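Local coordinates for D-3-phosphoglycerate dehydrogenase oxidoreductase protein (Ralstonia solanacearum, PDB 3GG9), which probably oxidises D-3-phosphoglycerate with NAD as the cofactor, at residues S22-D26 / H27-V31; T59-R63 / Q64-R68; A112-T115 / W116-V119; T146-P149 / P150-I154; I275-F278 / E279-I283. One frame throughout, in Å; residues are numbered along the deposited sequence. Where two conformers were deposited one is given.

Contact 1 (S22-D26 / H27-V31)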
loop_
_atom_site.group_PDB
_atom_site.type_symbol
_atom_site.label_atom_id
_atom_site.label_comp_id
_atom_site.label_asym_id
_atom_site.label_seq_id
_atom_site.Cartn_x
_atom_site.Cartn_y
_atom_site.Cartn_z
ATOM N N SER A 22 -13.173 -28.946 4.494
ATOM C CA SER A 22 -13.305 -30.396 4.706
ATOM C C SER A 22 -14.086 -30.729 5.974
ATOM O O SER A 22 -14.542 -31.869 6.150
ATOM C CB SER A 22 -11.937 -31.090 4.718
ATOM O OG SER A 22 -12.097 -32.503 4.794
ATOM N N LEU A 23 -14.253 -29.745 6.856
ATOM C CA LEU A 23 -15.114 -29.899 8.028
ATOM C C LEU A 23 -16.557 -30.259 7.669
ATOM O O LEU A 23 -17.239 -30.902 8.456
ATOM C CB LEU A 23 -15.118 -28.634 8.898
ATOM C CG LEU A 23 -13.839 -28.245 9.648
ATOM C CD1 LEU A 23 -13.996 -26.857 10.271
ATOM C CD2 LEU A 23 -13.470 -29.277 10.703
ATOM N N LEU A 24 -17.017 -29.847 6.488
ATOM C CA LEU A 24 -18.393 -30.097 6.068
ATOM C C LEU A 24 -18.555 -31.337 5.166
ATOM O O LEU A 24 -19.493 -31.400 4.351
ATOM C CB LEU A 24 -18.943 -28.854 5.342
ATOM C CG LEU A 24 -18.995 -27.523 6.112
ATOM C CD1 LEU A 24 -19.443 -26.392 5.182
ATOM C CD2 LEU A 24 -19.881 -27.607 7.346
ATOM N N GLN A 25 -17.666 -32.318 5.337
ATOM C CA GLN A 25 -17.559 -33.485 4.434
ATOM C C GLN A 25 -18.773 -34.402 4.477
ATOM O O GLN A 25 -19.085 -35.049 3.487
ATOM C CB GLN A 25 -16.299 -34.309 4.731
ATOM C CG GLN A 25 -16.192 -34.802 6.183
ATOM C CD GLN A 25 -14.952 -35.645 6.430
ATOM O OE1 GLN A 25 -14.911 -36.442 7.370
ATOM N NE2 GLN A 25 -13.932 -35.472 5.592
ATOM N N ASP A 26 -19.452 -34.418 5.617
ATOM C CA ASP A 26 -20.681 -35.185 5.800
ATOM C C ASP A 26 -21.930 -34.468 5.270
ATOM O O ASP A 26 -23.032 -34.962 5.461
ATOM C CB ASP A 26 -20.857 -35.533 7.286
ATOM C CG ASP A 26 -21.967 -36.556 7.533
ATOM O OD1 ASP A 26 -22.115 -37.495 6.724
ATOM O OD2 ASP A 26 -22.711 -36.393 8.515
ATOM N N HIS A 27 -21.767 -33.320 4.604
ATOM C CA HIS A 27 -22.909 -32.481 4.194
ATOM C C HIS A 27 -22.816 -32.106 2.755
ATOM O O HIS A 27 -21.746 -32.193 2.159
ATOM C CB HIS A 27 -22.983 -31.219 5.050
ATOM C CG HIS A 27 -22.974 -31.507 6.521
ATOM N ND1 HIS A 27 -24.106 -31.884 7.212
ATOM C CD2 HIS A 27 -21.958 -31.551 7.413
ATOM C CE1 HIS A 27 -23.792 -32.123 8.472
ATOM N NE2 HIS A 27 -22.495 -31.921 8.621
ATOM N N GLU A 28 -23.948 -31.682 2.200
ATOM C CA GLU A 28 -24.012 -31.181 0.837
ATOM C C GLU A 28 -23.945 -29.645 0.879
ATOM O O GLU A 28 -24.819 -28.996 1.463
ATOM C CB GLU A 28 -25.309 -31.663 0.197
ATOM C CG GLU A 28 -25.543 -31.241 -1.234
ATOM C CD GLU A 28 -26.942 -31.630 -1.732
ATOM O OE1 GLU A 28 -27.531 -30.854 -2.514
ATOM O OE2 GLU A 28 -27.459 -32.701 -1.329
ATOM N N VAL A 29 -22.895 -29.076 0.286
ATOM C CA VAL A 29 -22.614 -27.629 0.373
ATOM C C VAL A 29 -22.643 -26.983 -0.999
ATOM O O VAL A 29 -21.982 -27.448 -1.929
ATOM C CB VAL A 29 -21.237 -27.336 1.018
ATOM C CG1 VAL A 29 -21.066 -25.827 1.298
ATOM C CG2 VAL A 29 -21.067 -28.105 2.292
ATOM N N LYS A 30 -23.421 -25.916 -1.121
ATOM C CA LYS A 30 -23.414 -25.087 -2.310
ATOM C C LYS A 30 -22.871 -23.709 -1.930
ATOM O O LYS A 30 -23.346 -23.086 -0.988
ATOM C CB LYS A 30 -24.827 -24.972 -2.903
ATOM C CG LYS A 30 -24.909 -24.176 -4.215
ATOM C CD LYS A 30 -24.022 -24.786 -5.293
ATOM C CE LYS A 30 -23.522 -23.749 -6.286
ATOM N NZ LYS A 30 -24.517 -23.455 -7.351
ATOM N N VAL A 31 -21.860 -23.246 -2.654
ATOM C CA VAL A 31 -21.323 -21.915 -2.426
ATOM C C VAL A 31 -21.766 -21.050 -3.596
ATOM O O VAL A 31 -21.542 -21.403 -4.753
ATOM C CB VAL A 31 -19.786 -21.913 -2.337
ATOM C CG1 VAL A 31 -19.274 -20.501 -2.040
ATOM C CG2 VAL A 31 -19.271 -22.916 -1.276
#
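L24 and H27 close a type I beta turn at the protein surface, where a short 3-10 segment runs into strand 28-31. The closing bond runs from H27 N to L24 O, 3.0 Å apart, with an N-H...O angle of 145°. H27 N lies well above the plane of the L24 carbonyl. Next to this bond lies an apolar touch: L24 CD1 meets V29 CG2 at 3.7 Å. The two side chains cross at about a right angle. L24 CG is anti to its own carbonyl carbon (chi1 -60°), and this brings the branched end to V29. The H27 ring lies beside the D26 side chain. D26 CB stands 4.0 Å above one face of the H27 ring, offset toward the rim, while L24 O sits at the ring edge. Strand 28-31 is an edge strand of a five-stranded parallel sheet and pairs with strand 4-7. Helix 306-324 packs on L24 through F317 and on H27 through L321 and L324. H27 ND1 accepts a bond from L3 N. The ring proton is therefore probably on NE2, which lies 4.5 Å from D26 OD2, too far for a bond.

Contact 2 (T59-R63 / Q64-R68)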
loop_
_atom_site.group_PDB
_atom_site.type_symbol
_atom_site.label_atom_id
_atom_site.label_comp_id
_atom_site.label_asym_id
_atom_site.label_seq_id
_atom_site.Cartn_x
_atom_site.Cartn_y
_atom_site.Cartn_z
ATOM N N THR A 59 -25.262 -10.275 3.367
ATOM C CA THR A 59 -26.694 -10.543 3.163
ATOM C C THR A 59 -27.438 -10.258 4.466
ATOM O O THR A 59 -26.996 -10.663 5.546
ATOM C CB THR A 59 -26.951 -12.006 2.684
ATOM O OG1 THR A 59 -26.532 -12.137 1.323
ATOM C CG2 THR A 59 -28.444 -12.380 2.748
ATOM N N ARG A 60 -28.540 -9.510 4.374
ATOM C CA ARG A 60 -29.395 -9.334 5.545
ATOM C C ARG A 60 -30.528 -10.349 5.600
ATOM O O ARG A 60 -31.093 -10.714 4.573
ATOM C CB ARG A 60 -29.931 -7.907 5.707
ATOM C CG ARG A 60 -30.146 -7.080 4.462
ATOM C CD ARG A 60 -30.645 -5.667 4.831
ATOM N NE ARG A 60 -29.909 -5.101 5.969
ATOM C CZ ARG A 60 -30.412 -4.925 7.193
ATOM N NH1 ARG A 60 -31.672 -5.260 7.459
ATOM N NH2 ARG A 60 -29.647 -4.421 8.154
ATOM N N VAL A 61 -30.841 -10.806 6.806
ATOM C CA VAL A 61 -31.880 -11.806 6.999
ATOM C C VAL A 61 -33.072 -11.149 7.689
ATOM O O VAL A 61 -33.017 -10.798 8.874
ATOM C CB VAL A 61 -31.342 -13.045 7.766
ATOM C CG1 VAL A 61 -32.477 -13.972 8.204
ATOM C CG2 VAL A 61 -30.354 -13.811 6.884
ATOM N N THR A 62 -34.130 -10.958 6.902
ATOM C CA THR A 62 -35.360 -10.300 7.337
ATOM C C THR A 62 -36.432 -11.331 7.731
ATOM O O THR A 62 -36.350 -12.500 7.335
ATOM C CB THR A 62 -35.922 -9.423 6.200
ATOM O OG1 THR A 62 -36.281 -10.256 5.093
ATOM C CG2 THR A 62 -34.894 -8.372 5.725
ATOM N N ARG A 63 -37.436 -10.890 8.497
ATOM C CA ARG A 63 -38.645 -11.689 8.770
ATOM C C ARG A 63 -39.324 -12.146 7.477
ATOM O O ARG A 63 -39.769 -13.296 7.387
ATOM C CB ARG A 63 -39.645 -10.905 9.638
ATOM C CG ARG A 63 -40.830 -11.749 10.158
ATOM C CD ARG A 63 -41.744 -10.987 11.128
ATOM N NE ARG A 63 -41.157 -10.803 12.459
ATOM C CZ ARG A 63 -41.229 -11.685 13.458
ATOM N NH1 ARG A 63 -40.655 -11.400 14.621
ATOM N NH2 ARG A 63 -41.860 -12.849 13.310
ATOM N N GLN A 64 -39.377 -11.253 6.486
ATOM C CA GLN A 64 -40.010 -11.560 5.204
ATOM C C GLN A 64 -39.277 -12.666 4.439
ATOM O O GLN A 64 -39.898 -13.416 3.677
ATOM C CB GLN A 64 -40.198 -10.298 4.339
ATOM C CG GLN A 64 -39.438 -9.041 4.796
ATOM C CD GLN A 64 -40.082 -8.338 5.989
ATOM O OE1 GLN A 64 -39.407 -8.016 6.969
ATOM N NE2 GLN A 64 -41.391 -8.111 5.913
ATOM N N LEU A 65 -37.969 -12.767 4.651
ATOM C CA LEU A 65 -37.195 -13.849 4.076
ATOM C C LEU A 65 -37.484 -15.139 4.831
ATOM O O LEU A 65 -37.762 -16.163 4.209
ATOM C CB LEU A 65 -35.697 -13.523 4.082
ATOM C CG LEU A 65 -34.778 -14.617 3.529
ATOM C CD1 LEU A 65 -34.992 -14.820 2.019
ATOM C CD2 LEU A 65 -33.319 -14.294 3.883
ATOM N N LEU A 66 -37.447 -15.074 6.164
ATOM C CA LEU A 66 -37.697 -16.248 7.005
ATOM C C LEU A 66 -39.091 -16.866 6.799
ATOM O O LEU A 66 -39.258 -18.084 6.930
ATOM C CB LEU A 66 -37.450 -15.921 8.475
ATOM C CG LEU A 66 -35.998 -15.555 8.800
ATOM C CD1 LEU A 66 -35.913 -14.794 10.103
ATOM C CD2 LEU A 66 -35.083 -16.787 8.830
ATOM N N ASP A 67 -40.071 -16.015 6.471
ATOM C CA ASP A 67 -41.428 -16.437 6.088
ATOM C C ASP A 67 -41.427 -17.335 4.859
ATOM O O ASP A 67 -42.288 -18.201 4.719
ATOM C CB ASP A 67 -42.311 -15.220 5.780
ATOM C CG ASP A 67 -42.684 -14.424 7.018
ATOM O OD1 ASP A 67 -43.080 -13.248 6.853
ATOM O OD2 ASP A 67 -42.581 -14.954 8.146
ATOM N N ARG A 68 -40.459 -17.119 3.973
ATOM C CA ARG A 68 -40.361 -17.874 2.728
ATOM C C ARG A 68 -39.410 -19.072 2.782
ATOM O O ARG A 68 -39.144 -19.692 1.751
ATOM C CB ARG A 68 -39.944 -16.950 1.597
ATOM C CG ARG A 68 -41.021 -15.995 1.123
ATOM C CD ARG A 68 -40.567 -15.340 -0.178
ATOM N NE ARG A 68 -41.428 -14.284 -0.729
ATOM C CZ ARG A 68 -41.993 -13.280 -0.055
ATOM N NH1 ARG A 68 -41.825 -13.123 1.258
ATOM N NH2 ARG A 68 -42.739 -12.408 -0.718
#
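T62 is the N-cap of the short helix 63-66, and its side chain accepts from L65. T62 OG1 is 3.1 Å from L65 N, with an N-H...O angle of 142°. With chi1 at 64°, the hydroxyl sits between the backbone N and the carbonyl carbon and faces the first turn. The helical bonds start at once. L66 N reaches T62 O at 3.0 Å, nearly straight at 166°. D67 N reaches R63 O at 2.9 Å. The residue before the cap adds a hydrophobic staple: V61 CG1 touches L66 CD2 at 3.9 Å, and these side chains cross at about a right angle. L66 CG lies 3.4 Å from T62 O and covers that carbonyl. On the other branch of V61, CG2 comes to 4.2 Å from L65 CD2. The charged ends of R63 and D67 do not meet each other. R63 forms a salt bridge with D96, and D67 forms one with K97. Helix 91-97 thus flanks the turn, with A93 and C94 against L66. Helix 39-45 brings L42 to L65. The lead-in follows strand 51-54, and V61 makes backbone bonds with H88 and D90.

Contact 3 (A112-T115 / W116-V119)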
loop_
_atom_site.group_PDB
_atom_site.type_symbol
_atom_site.label_atom_id
_atom_site.label_comp_id
_atom_site.label_asym_id
_atom_site.label_seq_id
_atom_site.Cartn_x
_atom_site.Cartn_y
_atom_site.Cartn_z
ATOM N N ALA A 112 -6.965 -4.240 10.207
ATOM C CA ALA A 112 -5.975 -3.240 10.589
ATOM C C ALA A 112 -4.871 -3.130 9.531
ATOM O O ALA A 112 -4.448 -2.026 9.160
ATOM C CB ALA A 112 -5.340 -3.585 11.958
ATOM N N GLU A 113 -4.381 -4.266 9.054
ATOM C CA GLU A 113 -3.327 -4.246 8.058
ATOM C C GLU A 113 -3.859 -3.634 6.779
ATOM O O GLU A 113 -3.161 -2.914 6.085
ATOM C CB GLU A 113 -2.815 -5.636 7.779
ATOM C CG GLU A 113 -2.030 -6.156 8.993
ATOM C CD GLU A 113 -1.179 -7.360 8.686
ATOM O OE1 GLU A 113 -1.145 -7.776 7.522
ATOM O OE2 GLU A 113 -0.518 -7.890 9.614
ATOM N N LEU A 114 -5.097 -3.938 6.503
ATOM C CA LEU A 114 -5.725 -3.396 5.281
ATOM C C LEU A 114 -5.841 -1.871 5.356
ATOM O O LEU A 114 -5.582 -1.176 4.365
ATOM C CB LEU A 114 -7.082 -4.032 5.079
ATOM C CG LEU A 114 -7.745 -3.782 3.707
ATOM C CD1 LEU A 114 -8.611 -2.489 3.694
ATOM C CD2 LEU A 114 -6.706 -3.773 2.549
ATOM N N THR A 115 -6.291 -1.361 6.498
ATOM C CA THR A 115 -6.272 0.086 6.770
ATOM C C THR A 115 -4.930 0.745 6.456
ATOM O O THR A 115 -4.864 1.779 5.794
ATOM C CB THR A 115 -6.680 0.392 8.248
ATOM O OG1 THR A 115 -7.966 -0.169 8.492
ATOM C CG2 THR A 115 -6.721 1.895 8.508
ATOM N N TRP A 116 -3.853 0.131 6.921
ATOM C CA TRP A 116 -2.516 0.668 6.705
ATOM C C TRP A 116 -2.045 0.547 5.274
ATOM O O TRP A 116 -1.337 1.415 4.792
ATOM C CB TRP A 116 -1.484 -0.022 7.629
ATOM C CG TRP A 116 -0.357 0.923 7.872
ATOM C CD1 TRP A 116 0.891 0.866 7.341
ATOM C CD2 TRP A 116 -0.416 2.135 8.640
ATOM N NE1 TRP A 116 1.643 1.954 7.772
ATOM C CE2 TRP A 116 0.853 2.743 8.567
ATOM C CE3 TRP A 116 -1.420 2.751 9.402
ATOM C CZ2 TRP A 116 1.144 3.949 9.218
ATOM C CZ3 TRP A 116 -1.135 3.950 10.043
ATOM C CH2 TRP A 116 0.133 4.530 9.956
ATOM N N ALA A 117 -2.449 -0.523 4.603
ATOM C CA ALA A 117 -2.126 -0.731 3.198
ATOM C C ALA A 117 -2.727 0.419 2.399
ATOM O O ALA A 117 -2.093 0.951 1.500
ATOM C CB ALA A 117 -2.708 -2.095 2.724
ATOM N N LEU A 118 -3.934 0.824 2.776
ATOM C CA LEU A 118 -4.612 1.968 2.128
ATOM C C LEU A 118 -3.989 3.325 2.446
ATOM O O LEU A 118 -3.898 4.167 1.578
ATOM C CB LEU A 118 -6.093 1.986 2.495
ATOM C CG LEU A 118 -6.999 0.986 1.789
ATOM C CD1 LEU A 118 -8.405 1.120 2.343
ATOM C CD2 LEU A 118 -6.982 1.236 0.282
ATOM N N VAL A 119 -3.589 3.540 3.700
ATOM C CA VAL A 119 -2.798 4.711 4.107
ATOM C C VAL A 119 -1.560 4.881 3.247
ATOM O O VAL A 119 -1.351 5.950 2.700
ATOM C CB VAL A 119 -2.338 4.661 5.647
ATOM C CG1 VAL A 119 -1.377 5.767 5.935
ATOM C CG2 VAL A 119 -3.536 4.779 6.546
#
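L114 and L118 sit one turn apart on helix 109-123, and their CD1 atoms meet at 3.9 Å. The tight part of the contact is the backbone and the atoms next to it. Four successive helical bonds join the halves. The shortest runs from A117 N to E113 O, 2.9 Å. The longest, from W116 N to A112 O, is 3.2 Å. V119 N reaches T115 O at 3.0 Å, and V119 CG2 lies 3.4 Å from the same oxygen. A117 CB packs equally close, 3.4 Å from L114 O. The side chains are looser among themselves: L114 CD2 is 4.3 Å from A117 CB. No side of the contact faces solvent, because other elements fill in. A chi1 of -57° sets T115 OG1 beside its own backbone N, within bonding reach of P111 O and also of T250 OG1. The W116 ring leaves the contact to meet Y178 edge-to-face and F182, and it also meets F182 of the second subunit. E113 reaches that subunit too. Its two carboxylate oxygens each accept a backbone amide, from L158 and K159 of the second subunit. If E113 is ionised, as is likely, its charge would be met by two N-H groups across the interface, so this part of the helix carries polar as well as apolar links between the subunits.

Contact 4 (T146-P149 / P150-I154)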
loop_
_atom_site.group_PDB
_atom_site.type_symbol
_atom_site.label_atom_id
_atom_site.label_comp_id
_atom_site.label_asym_id
_atom_site.label_seq_id
_atom_site.Cartn_x
_atom_site.Cartn_y
_atom_site.Cartn_z
ATOM N N THR A 146 -6.040 22.746 -10.549
ATOM C CA THR A 146 -5.821 24.062 -9.922
ATOM C C THR A 146 -6.476 24.197 -8.545
ATOM O O THR A 146 -6.028 24.993 -7.721
ATOM C CB THR A 146 -6.298 25.233 -10.832
ATOM O OG1 THR A 146 -7.530 24.880 -11.482
ATOM C CG2 THR A 146 -5.244 25.560 -11.887
ATOM N N THR A 147 -7.527 23.410 -8.310
ATOM C CA THR A 147 -8.212 23.341 -7.017
ATOM C C THR A 147 -7.406 22.560 -5.952
ATOM O O THR A 147 -7.665 22.691 -4.749
ATOM C CB THR A 147 -9.617 22.701 -7.166
ATOM O OG1 THR A 147 -9.489 21.374 -7.691
ATOM C CG2 THR A 147 -10.506 23.526 -8.107
ATOM N N MET A 148 -6.438 21.760 -6.400
ATOM C CA MET A 148 -5.607 20.924 -5.518
ATOM C C MET A 148 -4.312 21.612 -5.080
ATOM O O MET A 148 -3.821 22.489 -5.785
ATOM C CB MET A 148 -5.299 19.604 -6.228
ATOM C CG MET A 148 -6.463 18.639 -6.172
ATOM S SD MET A 148 -6.308 17.264 -7.306
ATOM C CE MET A 148 -7.904 16.480 -7.077
ATOM N N PRO A 149 -3.739 21.213 -3.918
ATOM C CA PRO A 149 -2.457 21.783 -3.486
ATOM C C PRO A 149 -1.312 21.598 -4.513
ATOM O O PRO A 149 -1.380 20.692 -5.343
ATOM C CB PRO A 149 -2.154 21.010 -2.192
ATOM C CG PRO A 149 -3.512 20.631 -1.678
ATOM C CD PRO A 149 -4.264 20.259 -2.919
ATOM N N PRO A 150 -0.300 22.493 -4.487
ATOM C CA PRO A 150 0.902 22.334 -5.317
ATOM C C PRO A 150 1.642 21.023 -5.020
ATOM O O PRO A 150 1.854 20.681 -3.848
ATOM C CB PRO A 150 1.767 23.545 -4.926
ATOM C CG PRO A 150 1.209 24.023 -3.615
ATOM C CD PRO A 150 -0.248 23.738 -3.693
ATOM N N ASN A 151 1.994 20.299 -6.083
ATOM C CA ASN A 151 2.699 19.011 -5.995
ATOM C C ASN A 151 1.904 17.931 -5.266
ATOM O O ASN A 151 2.485 17.040 -4.646
ATOM C CB ASN A 151 4.088 19.156 -5.338
ATOM C CG ASN A 151 5.123 19.769 -6.260
ATOM O OD1 ASN A 151 4.887 19.962 -7.456
ATOM N ND2 ASN A 151 6.279 20.093 -5.698
ATOM N N PHE A 152 0.577 18.011 -5.340
ATOM C CA PHE A 152 -0.280 17.061 -4.641
ATOM C C PHE A 152 -0.178 15.667 -5.257
ATOM O O PHE A 152 -0.472 14.664 -4.602
ATOM C CB PHE A 152 -1.734 17.551 -4.592
ATOM C CG PHE A 152 -2.576 16.850 -3.560
ATOM C CD1 PHE A 152 -2.149 16.749 -2.234
ATOM C CD2 PHE A 152 -3.783 16.278 -3.918
ATOM C CE1 PHE A 152 -2.929 16.089 -1.281
ATOM C CE2 PHE A 152 -4.569 15.622 -2.977
ATOM C CZ PHE A 152 -4.143 15.525 -1.654
ATOM N N GLY A 153 0.274 15.610 -6.508
ATOM C CA GLY A 153 0.436 14.349 -7.235
ATOM C C GLY A 153 1.652 13.559 -6.763
ATOM O O GLY A 153 1.793 12.378 -7.064
ATOM N N ILE A 154 2.529 14.203 -6.003
ATOM C CA ILE A 154 3.765 13.597 -5.496
ATOM C C ILE A 154 3.534 12.899 -4.155
ATOM O O ILE A 154 2.701 13.345 -3.379
ATOM C CB ILE A 154 4.923 14.675 -5.454
ATOM C CG1 ILE A 154 6.012 14.333 -6.465
ATOM C CG2 ILE A 154 5.570 14.846 -4.100
ATOM C CD1 ILE A 154 5.664 14.746 -7.856
#
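P149 lies against the ring of F152, and the two residues are the first and last of a type II beta turn. The turn lies in the loop between helix 126-134 and strand 162-166. The contact is CH-pi: P149 CD sits 4.2 Å from the centroid of the F152 ring, 23° off its normal. The two side chains lie side by side and point the same way. F152 CG is anti to the backbone N (chi1 -163°), which lays the ring alongside the proline. M148 widens the apolar patch, with CG 4.2 Å from F152 CD2. P149 also packs on P243 and T244. P150 fills the second turn position beside P149, and N151 takes the third with positive phi. A type I turn from N151 to I154 follows directly. Further out, R125 makes a cation-pi contact with the F152 ring and a hydrogen bond to F152 O. N151 ND2 donates to A14 O of the second subunit, so this surface loop meets the other chain. The turn itself is held by a weak bond from F152 N to P149 O, 3.3 Å long.

Contact 5 (I275-F278 / E279-I283). With GOL (glycerol), chain H.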
loop_
_atom_site.group_PDB
_atom_site.type_symbol
_atom_site.label_atom_id
_atom_site.label_comp_id
_atom_site.label_asym_id
_atom_site.label_seq_id
_atom_site.Cartn_x
_atom_site.Cartn_y
_atom_site.Cartn_z
ATOM N N ILE A 275 -11.143 4.572 0.946
ATOM C CA ILE A 275 -12.299 3.932 1.581
ATOM C C ILE A 275 -12.432 2.467 1.156
ATOM O O ILE A 275 -12.081 2.091 0.036
ATOM C CB ILE A 275 -13.646 4.720 1.381
ATOM C CG1 ILE A 275 -14.072 4.757 -0.083
ATOM C CG2 ILE A 275 -13.612 6.167 1.978
ATOM C CD1 ILE A 275 -15.175 3.841 -0.357
ATOM N N ASP A 276 -12.993 1.660 2.044
ATOM C CA ASP A 276 -13.134 0.226 1.789
ATOM C C ASP A 276 -14.599 -0.186 1.894
ATOM O O ASP A 276 -14.937 -1.310 1.642
ATOM C CB ASP A 276 -12.243 -0.563 2.769
ATOM C CG ASP A 276 -12.246 -2.074 2.506
ATOM O OD1 ASP A 276 -11.871 -2.490 1.390
ATOM O OD2 ASP A 276 -12.606 -2.854 3.431
ATOM N N VAL A 277 -15.480 0.759 2.204
ATOM C CA VAL A 277 -16.848 0.414 2.555
ATOM C C VAL A 277 -17.812 1.393 1.895
ATOM O O VAL A 277 -17.527 2.591 1.810
ATOM C CB VAL A 277 -17.078 0.436 4.106
ATOM C CG1 VAL A 277 -16.365 -0.730 4.765
ATOM C CG2 VAL A 277 -16.619 1.787 4.721
ATOM N N PHE A 278 -18.936 0.862 1.434
ATOM C CA PHE A 278 -19.970 1.648 0.764
ATOM C C PHE A 278 -21.336 1.403 1.410
ATOM O O PHE A 278 -21.541 0.363 2.036
ATOM C CB PHE A 278 -20.041 1.242 -0.703
ATOM C CG PHE A 278 -18.807 1.583 -1.495
ATOM C CD1 PHE A 278 -18.758 2.754 -2.260
ATOM C CD2 PHE A 278 -17.704 0.730 -1.501
ATOM C CE1 PHE A 278 -17.633 3.069 -3.008
ATOM C CE2 PHE A 278 -16.556 1.043 -2.234
ATOM C CZ PHE A 278 -16.530 2.205 -3.007
ATOM N N GLU A 279 -22.274 2.342 1.234
ATOM C CA GLU A 279 -23.631 2.193 1.786
ATOM C C GLU A 279 -24.363 1.005 1.175
ATOM O O GLU A 279 -25.117 0.308 1.848
ATOM C CB GLU A 279 -24.471 3.451 1.564
ATOM C CG GLU A 279 -24.056 4.653 2.378
ATOM C CD GLU A 279 -22.992 5.465 1.688
ATOM O OE1 GLU A 279 -22.600 5.097 0.554
ATOM O OE2 GLU A 279 -22.553 6.474 2.275
ATOM N N THR A 280 -24.138 0.796 -0.114
ATOM C CA THR A 280 -24.711 -0.325 -0.823
ATOM C C THR A 280 -23.560 -1.128 -1.403
ATOM O O THR A 280 -22.655 -0.559 -2.003
ATOM C CB THR A 280 -25.644 0.176 -1.957
ATOM O OG1 THR A 280 -26.772 0.842 -1.372
ATOM C CG2 THR A 280 -26.137 -0.966 -2.812
ATOM N N GLU A 281 -23.588 -2.440 -1.192
ATOM C CA GLU A 281 -22.584 -3.359 -1.705
ATOM C C GLU A 281 -23.359 -4.593 -2.184
ATOM O O GLU A 281 -24.358 -4.956 -1.566
ATOM C CB GLU A 281 -21.566 -3.718 -0.600
ATOM C CG GLU A 281 -20.651 -2.535 -0.174
ATOM C CD GLU A 281 -19.835 -2.808 1.092
ATOM O OE1 GLU A 281 -19.779 -3.960 1.536
ATOM O OE2 GLU A 281 -19.246 -1.866 1.649
ATOM N N PRO A 282 -22.940 -5.223 -3.304
ATOM C CA PRO A 282 -21.827 -4.881 -4.180
ATOM C C PRO A 282 -22.096 -3.677 -5.083
ATOM O O PRO A 282 -23.252 -3.327 -5.353
ATOM C CB PRO A 282 -21.631 -6.147 -5.018
ATOM C CG PRO A 282 -22.876 -6.873 -4.938
ATOM C CD PRO A 282 -23.619 -6.457 -3.733
ATOM N N ILE A 283 -21.016 -3.040 -5.499
ATOM C CA ILE A 283 -21.046 -1.946 -6.462
ATOM C C ILE A 283 -20.693 -2.555 -7.826
ATOM O O ILE A 283 -19.525 -2.874 -8.080
ATOM C CB ILE A 283 -20.015 -0.839 -6.072
ATOM C CG1 ILE A 283 -20.324 -0.238 -4.689
ATOM C CG2 ILE A 283 -19.931 0.254 -7.150
ATOM C CD1 ILE A 283 -21.395 0.833 -4.705
HETATM C C1 GOL H . -19.786 5.976 -0.533
HETATM O O1 GOL H . -20.998 6.672 -0.754
HETATM C C2 GOL H . -19.426 6.025 0.943
HETATM O O2 GOL H . -20.014 7.147 1.571
HETATM C C3 GOL H . -17.918 5.996 1.130
HETATM O O3 GOL H . -17.590 5.312 2.315
#
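E281 bends the chain back on itself with its carboxylate: OE2 accepts F278 N at 2.8 Å, almost straight at 175°. It does so with its anti lone pair, the one away from OE1. The loop follows strand 272-275 of the Rossmann-type NAD-binding domain and leads to strand 295-297. E281 OE1 is bonded to H300 ND1. This agrees with the Glu-His pair known from the active sites of this family. The bond from F278 N would then hold the glutamate in place through its other oxygen, OE2. The F278 ring is sandwiched. I283 CG1 lies over one face, 4.2 Å from the ring centroid and 19° off the normal. I275 CD1 covers the other face toward the rim. A chi1 of -61° swings I283 CG1 beside its own N and over the F278 ring. H287 meets the ring edge-to-face, and W138 of the second subunit packs on F278, E281 and I283. A glycerol lies beside V277, F278 and E279. E279 holds it with both oxygens: OE1 accepts from glycerol O1 at 2.6 Å, and OE2 from glycerol O2 at 2.7 Å. The third hydroxyl, glycerol O3, donates to V277 O at 2.8 Å.

How the contacts relate
Contacts 1 and 2 belong to the five-stranded sheet region, with centres about 23 Å apart. Contact 1, at the surface, has one backbone bond and one apolar pair; contact 2, partly buried, adds a side-chain cap to its helical bonds and has two apolar pairs. Contact 3 is fully buried in helix 109-123. It touches contact 5: L114 CD1 lies 3.8 Å from D276 CG. Contact 5, partly buried, joins its halves through a carboxylate and a packed ring. Contact 4 is a surface turn about 24 Å from contact 3, centre to centre, and depends on proline against phenylalanine. Contacts 3, 4 and 5 meet the second subunit; contacts 1 and 2 do not.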